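Local coordinates for PTS system, IIA component (Streptococcus pneumoniae serotype 4, PDB 5T3U), which probably relays phosphoryl groups as the cytoplasmic IIA component of a mannose-family sugar phosphotransferase system associated with fucose utilisation, at residues Ile11-Gly17 with Arg38-Leu44; Val61-Leu65 with Phe90-Val96; Phe102-Leu106 with Ala127-Leu131; Ala27-Val31 with Leu107-Ser112; Thr34-Val39 with Ile111-Asp115. All coordinates share one frame; numbering follows the deposited sequence.

In the fold
All five contacts belong to one alpha/beta fold whose parallel sheet runs in the order 39-44, 7-16, 68-75, 96-100. Contact 1 is the pairing of its first two strands. Contact 2, later in the chain, lies on the sheet face carrying helices 50-65 and 81-90. Contacts 3, 4 and 5 all use helix 104-112 on the other face: contact 3 at its start, contact 4 along its body, contact 5 at its end, contacts 4 and 5 having centres about 9 Å apart. The centres of contacts 2 and 3 are about 23 Å apart, on opposite sides of the chain's centre. Contacts 1 to 4, but not contact 5, touch the second subunit, so much packing lies near the dimer interface.

Contact 1: Ile11-Gly17 with Arg38-Leu44; sequences ILVASHG and RVRTLGL
Strands 7-16 and 39-44 are the two parallel strands of a beta-alpha-beta unit connected by helix 19-31, and I11, V13 and S15 each reach across with both N and O. I11 N takes R38 O at 2.8 Å and I11 O receives R40 N at 3.0 Å. The same two-way exchange is repeated by V13 with R40 and L42, then by S15 with L42 and L44. L12 and A14, between them, turn their backbone bonds to strand 68-75 on the other side. The pairing finishes at G17, whose N meets L44 O at 2.9 Å; this bond is straight (174° at the hydrogen) although the donor stands 52° above the carbonyl plane.

Side chains follow the register. L12 has CG anti to its N (chi1 175°), which brings CD1 over the neighbouring strand to 3.5 Å from R40 O. On the other face V13 CB meets T41 CG2 at 4.1 Å. H16 and L44 lie side by side, with H16 CD2 3.8 Å from L44 CD2. S15 OG donates forward to H16 O at 2.9 Å and also meets A20 N, tying the strand end to the start of the helix. The H16 ring meets F30 of the second subunit edge-to-face. The whole is a beta-alpha-beta crossover within a parallel sheet of order 2-1-3-4, as in mannose-type IIA domains.

Contact 2: Val61-Leu65 with Phe90-Val96; sequences VDELL and FLNLDSV
The F90 ring takes V61 over one face and D62 at its edge, where helix 50-65 meets the end of helix 81-90 on one helical face of the alpha/beta/alpha sandwich. V61 CG1 stands 3.8 Å from the centroid of the F90 ring, 21° off the normal and displaced toward the rim, a CH-pi contact. V61 CB also presses on the ring's far end, 3.5 Å from F90 CZ. At the edge, D62 OD1 lies in the ring plane, 3.7 Å from F90 CE1, with its carboxylate nearly perpendicular to the ring; a carboxylate oxygen there probably profits from the slightly positive ring hydrogens. The other oxygen, D62 OD2, is held by K58 in a salt bridge.

Here the C-terminal turn of helix 50-65 leans on the connection from helix 81-90 to strand 96-100. That connection is two successive type I turns, F90 to L93 and L93 to V96, which share L93 and bring the side chains of F90, L93, S95 and V96 round to the helix. V61 CG1, besides touching the ring, meets V96 CG2 at 3.7 Å, and V61 continues inward onto V73 and L12 of the sheet. Across the subunit boundary, K135 of the second subunit donates to both F90 O and V96 O, so the turns are pinned from that side too.

L65 closes the outer end with both its methyls. With CG anti to the carbonyl carbon (chi1 -70°), its branches fork over the second turn: L65 CD1 meets L93 CD2 tip to tip at 4.0 Å, and L65 CD2 rests 3.7 Å from S95 OG.

Contact 3: Phe102-Leu106 with Ala127-Leu131; sequences FNIPL and AQNSL
The side-chain amide of N103 bonds both its own helix start and A127 of helix 120-129. The N103 side chain takes the torsion placing CG between its own N and carbonyl carbon (chi1 57°), which folds the amide back over the start of helix 104-112, and a chi2 near zero (7°) turns OD1 toward the backbone and ND2 outward. N103 OD1 accepts L106 N at 3.1 Å, the capping bond of an N-cap residue. The amide's other end faces helix 120-129: N103 ND2 donates to A127 O at 3.1 Å, with that oxygen close to the amide plane but the donor above the carbonyl plane of A127.

Beside the amide, L106 CB sits 3.7 Å from A127 CB; with CG anti to the backbone N (chi1 -174°), L106 also brings CD1 to 4.0 Å from A127 CB. P105 CB meets S130 CB at 3.7 Å. S130 OG is bound to N126 O of helix 120-129.

N103 ND2 also donates to G101 O of the second subunit. One buried amide therefore caps one helix, takes up a carbonyl of another and reaches over the dimer boundary; with three partners, its rotation is fixed and its polar atoms are satisfied.

Contact 4: Ala27-Val31 with Leu107-Ser112; sequences AEMFV and LVELIS
A27 lies with its methyl among three side chains of helix 104-112. A27 CB is 3.8 Å from L107 CD2 and also touches I111 CD1 and V108 CG2. One turn on, V31 straddles V108 and I111, with S112 beyond: V31 CG1 meets V108 CG1 at 3.7 Å, while V31 CG2 meets I111 CG2 at 3.6 Å. V31 CG1 also comes within 3.4 Å of S112 OG. Its chi1 of -56° explains the split, since CG2 then takes the cramped place between N and the carbonyl carbon and faces I111.

S112 OG is held in turn by V108 O at 2.8 Å, which S112 N approaches from the opposite face of the carbonyl plane; the hydroxyl is thus folded onto its own helix. Farther out, L107 and I111 continue onto I11 of strand 7-16, while F30, after brushing V108, meets H16 of the second subunit edge-to-face.

The axes of the two helical segments pass 9.7 Å apart and cross at -46°. The small A27 lets the backbones come closer at its end, A27 CA to V108 CA 5.5 Å, than at V31, where V31 CA to S112 CA is 6.6 Å. Two helices packed side by side on one face of a parallel sheet form one outer layer of a three-layer alpha/beta/alpha sandwich.

Contact 5: Thr34-Val39 with Ile111-Asp115; sequences TTNDRV and ISSYD
D115 OD1 is gripped by two nitrogens of R38 in an end-on salt bridge. R38 NH1 reaches it at 2.8 Å along the syn lone pair, while R38 NH2 comes at 3.1 Å from above the carboxylate plane. Both bonds stay close to the guanidinium plane. R38 NH2 also makes a weak bond to Y114 O and a hydrogen bond to R9 O, so the positive charge is probably offset by one carboxylate and two carbonyl oxygens.

Y114 supplies the floor. The R38 guanidinium lies flat on its ring, planes 30° apart, with R38 CZ 4.0 Å from the ring centroid in a cation-pi contact. Bends at chi2 and chi3 (-59° and -54°) fold the guanidinium over the Y114 ring. On the opposite face of that ring sits I111 O, toward the rim. V39 CG2 meets the ring edge in plane, 3.7 Å from Y114 CE2.

The phenol end is joined to the loop through water: one molecule accepts from T35 N at 2.7 Å and pairs with Y114 OH at 2.7 Å. Nearby, T34 CG2 rests on I111 CG2 at 3.9 Å, while T34 OG1 is bound to E28 of helix 19-31. Within the loop, T35 O takes both R38 N and V39 N, which probably helps set the direction of the arginine.

An arginine stacked on a tyrosine ring on one face and bound to an aspartate at its edge thus ties the loop leading into strand 39-44 to the end of helix 104-112, at the N-terminal end of the sheet, where, in a parallel alpha/beta fold, helices finish and strands begin.

Contact 1: Ile11-Gly17 with Arg38-Leu44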
# COMPACT_ATOMS: atom_id res chain seq x y z
N ILE A 11 1.50 16.39 0.21
CA ILE A 11 0.90 15.07 0.27
C ILE A 11 0.84 14.65 1.70
O ILE A 11 1.84 14.66 2.38
CB ILE A 11 1.70 14.00 -0.58
CG1 ILE A 11 1.79 14.39 -2.06
CG2 ILE A 11 1.07 12.56 -0.43
CD1 ILE A 11 2.80 13.53 -2.81
N LEU A 12 -0.34 14.28 2.17
CA LEU A 12 -0.41 13.64 3.47
C LEU A 12 -0.80 12.17 3.27
O LEU A 12 -1.80 11.88 2.62
CB LEU A 12 -1.45 14.32 4.35
CG LEU A 12 -1.73 13.68 5.72
CD1 LEU A 12 -0.51 13.68 6.66
CD2 LEU A 12 -2.90 14.38 6.36
N VAL A 13 -0.01 11.26 3.84
CA VAL A 13 -0.31 9.83 3.72
C VAL A 13 -0.79 9.42 5.08
O VAL A 13 -0.02 9.52 6.06
CB VAL A 13 0.94 8.99 3.39
CG1 VAL A 13 0.55 7.60 2.97
CG2 VAL A 13 1.79 9.63 2.31
N ALA A 14 -2.02 8.93 5.17
CA ALA A 14 -2.59 8.60 6.48
C ALA A 14 -3.19 7.21 6.53
O ALA A 14 -3.81 6.79 5.59
CB ALA A 14 -3.65 9.63 6.86
N SER A 15 -3.04 6.50 7.65
CA SER A 15 -3.61 5.17 7.76
C SER A 15 -3.80 4.78 9.22
O SER A 15 -3.20 5.39 10.12
CB SER A 15 -2.65 4.15 7.12
OG SER A 15 -1.46 4.08 7.89
N HIS A 16 -4.59 3.75 9.49
CA HIS A 16 -4.39 3.00 10.75
C HIS A 16 -2.98 2.38 10.71
O HIS A 16 -2.49 2.01 9.64
CB HIS A 16 -5.39 1.87 10.84
CG HIS A 16 -6.81 2.33 10.96
ND1 HIS A 16 -7.59 2.63 9.86
CD2 HIS A 16 -7.62 2.46 12.04
CE1 HIS A 16 -8.81 2.94 10.26
NE2 HIS A 16 -8.84 2.88 11.58
N GLY A 17 -2.31 2.33 11.86
CA GLY A 17 -0.99 1.71 11.94
C GLY A 17 0.09 2.30 11.06
O GLY A 17 0.03 3.45 10.65
N ARG A 38 6.48 19.38 2.38
CA ARG A 38 5.87 18.83 1.14
C ARG A 38 5.12 17.52 1.37
O ARG A 38 4.12 17.26 0.72
CB ARG A 38 6.92 18.56 0.05
CG ARG A 38 7.81 19.71 -0.29
CD ARG A 38 7.04 20.94 -0.77
NE ARG A 38 6.11 20.68 -1.88
CZ ARG A 38 6.45 20.66 -3.17
NH1 ARG A 38 7.71 20.83 -3.55
NH2 ARG A 38 5.52 20.44 -4.11
N VAL A 39 5.62 16.68 2.27
CA VAL A 39 5.06 15.35 2.50
C VAL A 39 5.09 15.00 3.96
O VAL A 39 6.10 15.23 4.66
CB VAL A 39 5.83 14.22 1.71
CG1 VAL A 39 5.16 12.85 1.92
CG2 VAL A 39 5.90 14.56 0.22
N ARG A 40 3.97 14.46 4.43
CA ARG A 40 3.84 14.02 5.82
C ARG A 40 3.10 12.70 5.92
O ARG A 40 2.32 12.36 5.03
CB ARG A 40 3.09 15.08 6.65
CG ARG A 40 3.96 16.33 6.89
CD ARG A 40 3.25 17.31 7.82
NE ARG A 40 3.84 18.64 7.69
CZ ARG A 40 3.59 19.66 8.50
NH1 ARG A 40 2.76 19.51 9.54
NH2 ARG A 40 4.20 20.82 8.29
N THR A 41 3.30 11.99 7.02
CA THR A 41 2.48 10.83 7.28
C THR A 41 1.79 10.91 8.63
O THR A 41 2.26 11.62 9.53
CB THR A 41 3.31 9.52 7.23
OG1 THR A 41 4.19 9.46 8.35
CG2 THR A 41 4.10 9.45 5.94
N LEU A 42 0.71 10.17 8.79
CA LEU A 42 0.07 10.06 10.10
C LEU A 42 -0.51 8.67 10.26
O LEU A 42 -1.24 8.21 9.39
CB LEU A 42 -1.05 11.11 10.22
CG LEU A 42 -1.68 11.33 11.59
CD1 LEU A 42 -0.60 11.79 12.61
CD2 LEU A 42 -2.79 12.42 11.45
N GLY A 43 -0.20 8.00 11.37
CA GLY A 43 -0.78 6.71 11.68
C GLY A 43 -1.66 6.75 12.91
O GLY A 43 -1.28 7.33 13.92
N LEU A 44 -2.85 6.15 12.82
CA LEU A 44 -3.71 5.98 13.96
C LEU A 44 -3.33 4.66 14.63
O LEU A 44 -3.63 3.58 14.14
CB LEU A 44 -5.19 5.99 13.53
CG LEU A 44 -6.24 5.61 14.60
CD1 LEU A 44 -6.07 6.47 15.85
CD2 LEU A 44 -7.64 5.71 14.03

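Contact 2: Val61-Leu65 with Phe90-Val96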
# COMPACT_ATOMS: atom_id res chain seq x y z
N VAL A 61 -2.94 18.69 7.64
CA VAL A 61 -3.43 19.23 6.36
C VAL A 61 -3.29 20.76 6.31
O VAL A 61 -2.80 21.31 5.31
CB VAL A 61 -4.88 18.81 6.02
CG1 VAL A 61 -5.36 19.52 4.75
CG2 VAL A 61 -5.01 17.30 5.84
N ASP A 62 -3.70 21.44 7.39
CA ASP A 62 -3.60 22.91 7.49
C ASP A 62 -2.17 23.38 7.29
O ASP A 62 -1.91 24.31 6.52
CB ASP A 62 -4.09 23.39 8.87
CG ASP A 62 -5.59 23.25 9.05
OD1 ASP A 62 -6.33 23.10 8.05
OD2 ASP A 62 -6.06 23.31 10.21
N GLU A 63 -1.23 22.75 7.98
CA GLU A 63 0.17 23.14 7.86
C GLU A 63 0.78 22.89 6.48
O GLU A 63 1.62 23.66 6.02
CB GLU A 63 1.00 22.51 8.97
CG GLU A 63 0.73 23.19 10.30
CD GLU A 63 1.18 22.38 11.49
OE1 GLU A 63 0.47 22.43 12.52
OE2 GLU A 63 2.24 21.70 11.42
N LEU A 64 0.31 21.86 5.80
CA LEU A 64 0.76 21.59 4.45
C LEU A 64 0.20 22.67 3.54
O LEU A 64 0.88 23.09 2.61
CB LEU A 64 0.39 20.15 4.02
CG LEU A 64 1.36 19.04 4.52
CD1 LEU A 64 0.83 17.62 4.23
CD2 LEU A 64 2.79 19.20 3.94
N LEU A 65 -1.01 23.13 3.81
CA LEU A 65 -1.59 24.24 3.02
C LEU A 65 -0.89 25.60 3.19
O LEU A 65 -1.05 26.50 2.32
CB LEU A 65 -3.12 24.36 3.19
CG LEU A 65 -4.02 23.26 2.59
CD1 LEU A 65 -5.40 23.26 3.27
CD2 LEU A 65 -4.14 23.37 1.07
N PHE A 90 -12.64 18.13 5.64
CA PHE A 90 -12.33 18.90 4.43
C PHE A 90 -13.30 18.71 3.27
O PHE A 90 -12.96 18.96 2.12
CB PHE A 90 -10.87 18.63 4.00
CG PHE A 90 -9.86 19.04 5.07
CD1 PHE A 90 -9.58 20.39 5.31
CD2 PHE A 90 -9.25 18.08 5.86
CE1 PHE A 90 -8.68 20.78 6.30
CE2 PHE A 90 -8.35 18.45 6.87
CZ PHE A 90 -8.06 19.81 7.08
N LEU A 91 -14.53 18.30 3.61
CA LEU A 91 -15.57 17.95 2.64
C LEU A 91 -15.66 18.89 1.44
O LEU A 91 -15.64 18.43 0.30
CB LEU A 91 -16.95 17.85 3.31
CG LEU A 91 -18.11 17.45 2.40
CD1 LEU A 91 -17.90 16.04 1.79
CD2 LEU A 91 -19.44 17.55 3.14
N ASN A 92 -15.78 20.19 1.71
CA ASN A 92 -16.00 21.16 0.66
C ASN A 92 -14.79 22.04 0.38
O ASN A 92 -14.89 23.01 -0.39
CB ASN A 92 -17.24 22.04 0.95
CG ASN A 92 -18.56 21.24 0.94
OD1 ASN A 92 -19.41 21.42 1.82
ND2 ASN A 92 -18.73 20.39 -0.04
N LEU A 93 -13.63 21.73 0.99
CA LEU A 93 -12.41 22.46 0.65
C LEU A 93 -11.78 21.92 -0.63
O LEU A 93 -11.14 20.85 -0.63
CB LEU A 93 -11.42 22.46 1.80
CG LEU A 93 -10.19 23.37 1.67
CD1 LEU A 93 -10.54 24.84 1.32
CD2 LEU A 93 -9.38 23.33 2.94
N ASP A 94 -12.00 22.63 -1.74
CA ASP A 94 -11.54 22.17 -3.04
C ASP A 94 -10.02 21.97 -3.15
O ASP A 94 -9.57 21.18 -3.98
CB ASP A 94 -12.02 23.11 -4.14
CG ASP A 94 -13.52 23.04 -4.38
OD1 ASP A 94 -14.20 22.08 -3.92
OD2 ASP A 94 -14.03 23.98 -5.03
N SER A 95 -9.24 22.69 -2.35
CA SER A 95 -7.78 22.56 -2.39
C SER A 95 -7.30 21.22 -1.77
O SER A 95 -6.11 20.90 -1.83
CB SER A 95 -7.12 23.70 -1.66
OG SER A 95 -7.54 23.67 -0.31
N VAL A 96 -8.21 20.46 -1.18
CA VAL A 96 -7.82 19.18 -0.55
C VAL A 96 -8.50 18.04 -1.27
O VAL A 96 -9.72 17.94 -1.27
CB VAL A 96 -8.19 19.13 0.94
CG1 VAL A 96 -7.91 17.72 1.53
CG2 VAL A 96 -7.43 20.20 1.72

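Contact 3: Phe102-Leu106 with Ala127-Leu131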
# COMPACT_ATOMS: atom_id res chain seq x y z
N PHE A 102 -4.71 3.61 -1.49
CA PHE A 102 -3.46 3.88 -2.20
C PHE A 102 -2.45 2.72 -2.19
O PHE A 102 -2.43 1.90 -1.27
CB PHE A 102 -2.77 5.16 -1.67
CG PHE A 102 -2.02 4.99 -0.36
CD1 PHE A 102 -2.65 5.23 0.86
CD2 PHE A 102 -0.68 4.64 -0.36
CE1 PHE A 102 -1.94 5.08 2.09
CE2 PHE A 102 0.03 4.49 0.85
CZ PHE A 102 -0.61 4.71 2.08
N ASN A 103 -1.58 2.72 -3.20
CA ASN A 103 -0.51 1.75 -3.31
C ASN A 103 0.82 2.50 -3.55
O ASN A 103 0.84 3.72 -3.60
CB ASN A 103 -0.83 0.70 -4.40
CG ASN A 103 -1.09 1.32 -5.75
OD1 ASN A 103 -0.91 2.53 -5.93
ND2 ASN A 103 -1.51 0.49 -6.73
N ILE A 104 1.92 1.77 -3.65
CA ILE A 104 3.22 2.43 -3.85
C ILE A 104 3.25 3.19 -5.18
O ILE A 104 3.67 4.33 -5.23
CB ILE A 104 4.40 1.43 -3.64
CG1 ILE A 104 4.70 1.33 -2.15
CG2 ILE A 104 5.70 1.82 -4.45
CD1 ILE A 104 5.28 2.58 -1.51
N PRO A 105 2.73 2.59 -6.27
CA PRO A 105 2.74 3.34 -7.55
C PRO A 105 2.05 4.73 -7.51
O PRO A 105 2.59 5.68 -8.10
CB PRO A 105 1.99 2.41 -8.50
CG PRO A 105 2.35 1.02 -7.98
CD PRO A 105 2.28 1.19 -6.48
N LEU A 106 0.89 4.84 -6.85
CA LEU A 106 0.26 6.14 -6.64
C LEU A 106 1.16 7.11 -5.87
O LEU A 106 1.39 8.25 -6.31
CB LEU A 106 -1.08 5.99 -5.90
CG LEU A 106 -1.94 7.29 -5.74
CD1 LEU A 106 -2.23 8.01 -7.05
CD2 LEU A 106 -3.26 6.95 -5.06
N ALA A 127 -2.74 4.18 -11.38
CA ALA A 127 -2.45 3.51 -10.11
C ALA A 127 -3.33 2.28 -9.91
O ALA A 127 -2.84 1.27 -9.38
CB ALA A 127 -2.62 4.47 -8.94
N GLN A 128 -4.61 2.35 -10.31
CA GLN A 128 -5.50 1.17 -10.32
C GLN A 128 -4.94 0.07 -11.23
O GLN A 128 -4.91 -1.09 -10.85
CB GLN A 128 -6.93 1.52 -10.77
CG GLN A 128 -7.66 2.47 -9.82
CD GLN A 128 -8.97 2.98 -10.39
OE1 GLN A 128 -9.12 3.07 -11.62
NE2 GLN A 128 -9.93 3.33 -9.51
N ASN A 129 -4.47 0.46 -12.41
CA ASN A 129 -3.94 -0.48 -13.38
C ASN A 129 -2.60 -1.04 -12.97
O ASN A 129 -2.16 -2.01 -13.55
CB ASN A 129 -3.79 0.19 -14.75
CG ASN A 129 -5.12 0.31 -15.52
OD1 ASN A 129 -6.11 -0.38 -15.21
ND2 ASN A 129 -5.14 1.18 -16.52
N SER A 130 -1.92 -0.37 -12.02
CA SER A 130 -0.66 -0.86 -11.45
C SER A 130 -0.82 -1.98 -10.40
O SER A 130 0.17 -2.59 -9.99
CB SER A 130 0.09 0.28 -10.80
OG SER A 130 0.55 1.20 -11.77
N LEU A 131 -2.04 -2.20 -9.95
CA LEU A 131 -2.36 -3.35 -9.11
C LEU A 131 -2.88 -4.47 -10.03
O LEU A 131 -3.97 -4.36 -10.59
CB LEU A 131 -3.43 -2.97 -8.09
CG LEU A 131 -3.69 -3.94 -6.92
CD1 LEU A 131 -4.52 -3.25 -5.81
CD2 LEU A 131 -4.39 -5.22 -7.38

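Contact 4: Ala27-Val31 with Leu107-Ser112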
# COMPACT_ATOMS: atom_id res chain seq x y z
N ALA A 27 8.70 4.67 -0.75
CA ALA A 27 8.63 5.60 -1.88
C ALA A 27 9.92 6.41 -2.01
O ALA A 27 10.35 6.69 -3.13
CB ALA A 27 7.38 6.56 -1.78
N GLU A 28 10.55 6.74 -0.87
CA GLU A 28 11.78 7.53 -0.86
C GLU A 28 12.97 6.74 -1.41
O GLU A 28 13.95 7.34 -1.89
CB GLU A 28 12.06 8.10 0.53
CG GLU A 28 11.03 9.18 0.94
CD GLU A 28 11.14 9.62 2.37
OE1 GLU A 28 11.33 8.76 3.27
OE2 GLU A 28 10.99 10.83 2.62
N MET A 29 12.85 5.41 -1.38
CA MET A 29 13.89 4.56 -1.98
C MET A 29 13.89 4.74 -3.49
O MET A 29 14.91 4.53 -4.14
CB MET A 29 13.70 3.11 -1.61
CG MET A 29 14.04 2.82 -0.15
SD MET A 29 13.77 1.09 0.32
CE MET A 29 14.99 0.28 -0.74
N PHE A 30 12.75 5.16 -4.04
CA PHE A 30 12.65 5.42 -5.47
C PHE A 30 12.84 6.88 -5.86
O PHE A 30 13.47 7.15 -6.86
CB PHE A 30 11.31 4.88 -6.02
CG PHE A 30 11.17 3.39 -5.84
CD1 PHE A 30 11.85 2.51 -6.68
CD2 PHE A 30 10.38 2.88 -4.83
CE1 PHE A 30 11.74 1.12 -6.50
CE2 PHE A 30 10.25 1.50 -4.65
CZ PHE A 30 10.95 0.63 -5.48
N VAL A 31 12.29 7.81 -5.09
CA VAL A 31 12.24 9.21 -5.50
C VAL A 31 13.14 10.13 -4.66
O VAL A 31 13.18 11.34 -4.90
CB VAL A 31 10.78 9.75 -5.50
CG1 VAL A 31 9.91 8.87 -6.39
CG2 VAL A 31 10.21 9.75 -4.10
N LEU A 107 1.68 6.66 -4.72
CA LEU A 107 2.49 7.53 -3.86
C LEU A 107 3.74 8.02 -4.61
O LEU A 107 4.00 9.21 -4.67
CB LEU A 107 2.85 6.87 -2.51
CG LEU A 107 3.71 7.75 -1.56
CD1 LEU A 107 3.09 9.17 -1.33
CD2 LEU A 107 4.00 7.04 -0.22
N VAL A 108 4.47 7.09 -5.22
CA VAL A 108 5.63 7.44 -6.05
C VAL A 108 5.32 8.47 -7.13
O VAL A 108 6.06 9.43 -7.29
CB VAL A 108 6.26 6.17 -6.70
CG1 VAL A 108 7.30 6.59 -7.78
CG2 VAL A 108 6.91 5.32 -5.63
N GLU A 109 4.24 8.25 -7.89
CA GLU A 109 3.89 9.16 -8.97
C GLU A 109 3.51 10.55 -8.45
O GLU A 109 3.87 11.56 -9.06
CB GLU A 109 2.70 8.58 -9.76
CG GLU A 109 2.12 9.55 -10.81
CD GLU A 109 3.17 10.10 -11.79
OE1 GLU A 109 4.14 9.38 -12.13
OE2 GLU A 109 3.02 11.27 -12.22
N LEU A 110 2.73 10.60 -7.37
CA LEU A 110 2.36 11.90 -6.78
C LEU A 110 3.59 12.63 -6.25
O LEU A 110 3.70 13.86 -6.43
CB LEU A 110 1.30 11.71 -5.70
CG LEU A 110 -0.09 11.36 -6.26
CD1 LEU A 110 -1.13 11.03 -5.16
CD2 LEU A 110 -0.61 12.47 -7.23
N ILE A 111 4.54 11.92 -5.65
CA ILE A 111 5.76 12.64 -5.21
C ILE A 111 6.56 13.17 -6.42
O ILE A 111 6.95 14.35 -6.46
CB ILE A 111 6.65 11.82 -4.26
CG1 ILE A 111 5.94 11.54 -2.95
CG2 ILE A 111 7.97 12.60 -3.95
CD1 ILE A 111 6.64 10.46 -2.05
N SER A 112 6.74 12.32 -7.44
CA SER A 112 7.53 12.69 -8.63
C SER A 112 6.97 13.88 -9.38
O SER A 112 7.72 14.58 -10.07
CB SER A 112 7.63 11.50 -9.59
OG SER A 112 8.19 10.40 -8.90

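Contact 5: Thr34-Val39 with Ile111-Asp115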
# COMPACT_ATOMS: atom_id res chain seq x y z
N THR A 34 12.13 13.02 1.20
CA THR A 34 11.24 14.19 1.11
C THR A 34 11.39 15.03 2.39
O THR A 34 11.96 14.57 3.37
CB THR A 34 9.74 13.80 0.92
OG1 THR A 34 9.33 12.95 1.99
CG2 THR A 34 9.50 13.09 -0.40
N THR A 35 10.83 16.24 2.38
CA THR A 35 10.77 17.07 3.59
C THR A 35 9.33 17.38 4.03
O THR A 35 8.38 17.29 3.24
CB THR A 35 11.53 18.40 3.41
OG1 THR A 35 10.93 19.14 2.35
CG2 THR A 35 13.04 18.16 3.06
N ASN A 36 9.23 17.77 5.28
CA ASN A 36 8.00 18.04 6.03
C ASN A 36 7.08 19.14 5.48
O ASN A 36 5.90 19.15 5.75
CB ASN A 36 8.44 18.48 7.44
CG ASN A 36 7.55 17.96 8.50
OD1 ASN A 36 6.95 16.89 8.35
ND2 ASN A 36 7.46 18.70 9.62
N ASP A 37 7.63 20.09 4.74
CA ASP A 37 6.79 21.11 4.12
C ASP A 37 6.14 20.60 2.83
O ASP A 37 5.36 21.33 2.23
CB ASP A 37 7.61 22.38 3.83
CG ASP A 37 8.81 22.10 2.95
OD1 ASP A 37 9.32 20.96 2.99
OD2 ASP A 37 9.26 23.02 2.22
N ARG A 38 6.48 19.38 2.38
CA ARG A 38 5.87 18.83 1.14
C ARG A 38 5.12 17.52 1.37
O ARG A 38 4.12 17.26 0.72
CB ARG A 38 6.92 18.56 0.05
CG ARG A 38 7.81 19.71 -0.29
CD ARG A 38 7.04 20.94 -0.77
NE ARG A 38 6.11 20.68 -1.88
CZ ARG A 38 6.45 20.66 -3.17
NH1 ARG A 38 7.71 20.83 -3.55
NH2 ARG A 38 5.52 20.44 -4.11
N VAL A 39 5.62 16.68 2.27
CA VAL A 39 5.06 15.35 2.50
C VAL A 39 5.09 15.00 3.96
O VAL A 39 6.10 15.23 4.66
CB VAL A 39 5.83 14.22 1.71
CG1 VAL A 39 5.16 12.85 1.92
CG2 VAL A 39 5.90 14.56 0.22
N ILE A 111 4.54 11.92 -5.65
CA ILE A 111 5.76 12.64 -5.21
C ILE A 111 6.56 13.17 -6.42
O ILE A 111 6.95 14.35 -6.46
CB ILE A 111 6.65 11.82 -4.26
CG1 ILE A 111 5.94 11.54 -2.95
CG2 ILE A 111 7.97 12.60 -3.95
CD1 ILE A 111 6.64 10.46 -2.05
N SER A 112 6.74 12.32 -7.44
CA SER A 112 7.53 12.69 -8.63
C SER A 112 6.97 13.88 -9.38
O SER A 112 7.72 14.58 -10.07
CB SER A 112 7.63 11.50 -9.59
OG SER A 112 8.19 10.40 -8.90
N SER A 113 5.66 14.10 -9.26
CA SER A 113 4.97 15.13 -10.04
C SER A 113 4.49 16.32 -9.18
O SER A 113 3.74 17.18 -9.67
CB SER A 113 3.81 14.50 -10.82
OG SER A 113 2.81 14.00 -9.94
N TYR A 114 4.95 16.40 -7.93
CA TYR A 114 4.39 17.43 -7.05
C TYR A 114 4.84 18.89 -7.31
O TYR A 114 4.36 19.83 -6.66
CB TYR A 114 4.44 17.04 -5.57
CG TYR A 114 5.79 16.91 -4.87
CD1 TYR A 114 6.98 17.40 -5.43
CD2 TYR A 114 5.86 16.30 -3.62
CE1 TYR A 114 8.20 17.28 -4.73
CE2 TYR A 114 7.03 16.17 -2.94
CZ TYR A 114 8.20 16.66 -3.49
OH TYR A 114 9.37 16.51 -2.77
N ASP A 115 5.75 19.07 -8.27
CA ASP A 115 6.14 20.41 -8.69
C ASP A 115 5.63 20.70 -10.08
O ASP A 115 5.99 21.71 -10.71
CB ASP A 115 7.66 20.60 -8.63
CG ASP A 115 8.20 20.50 -7.23
OD1 ASP A 115 7.59 21.09 -6.32
OD2 ASP A 115 9.23 19.82 -7.04
O HOH W 1 10.20 16.93 -0.20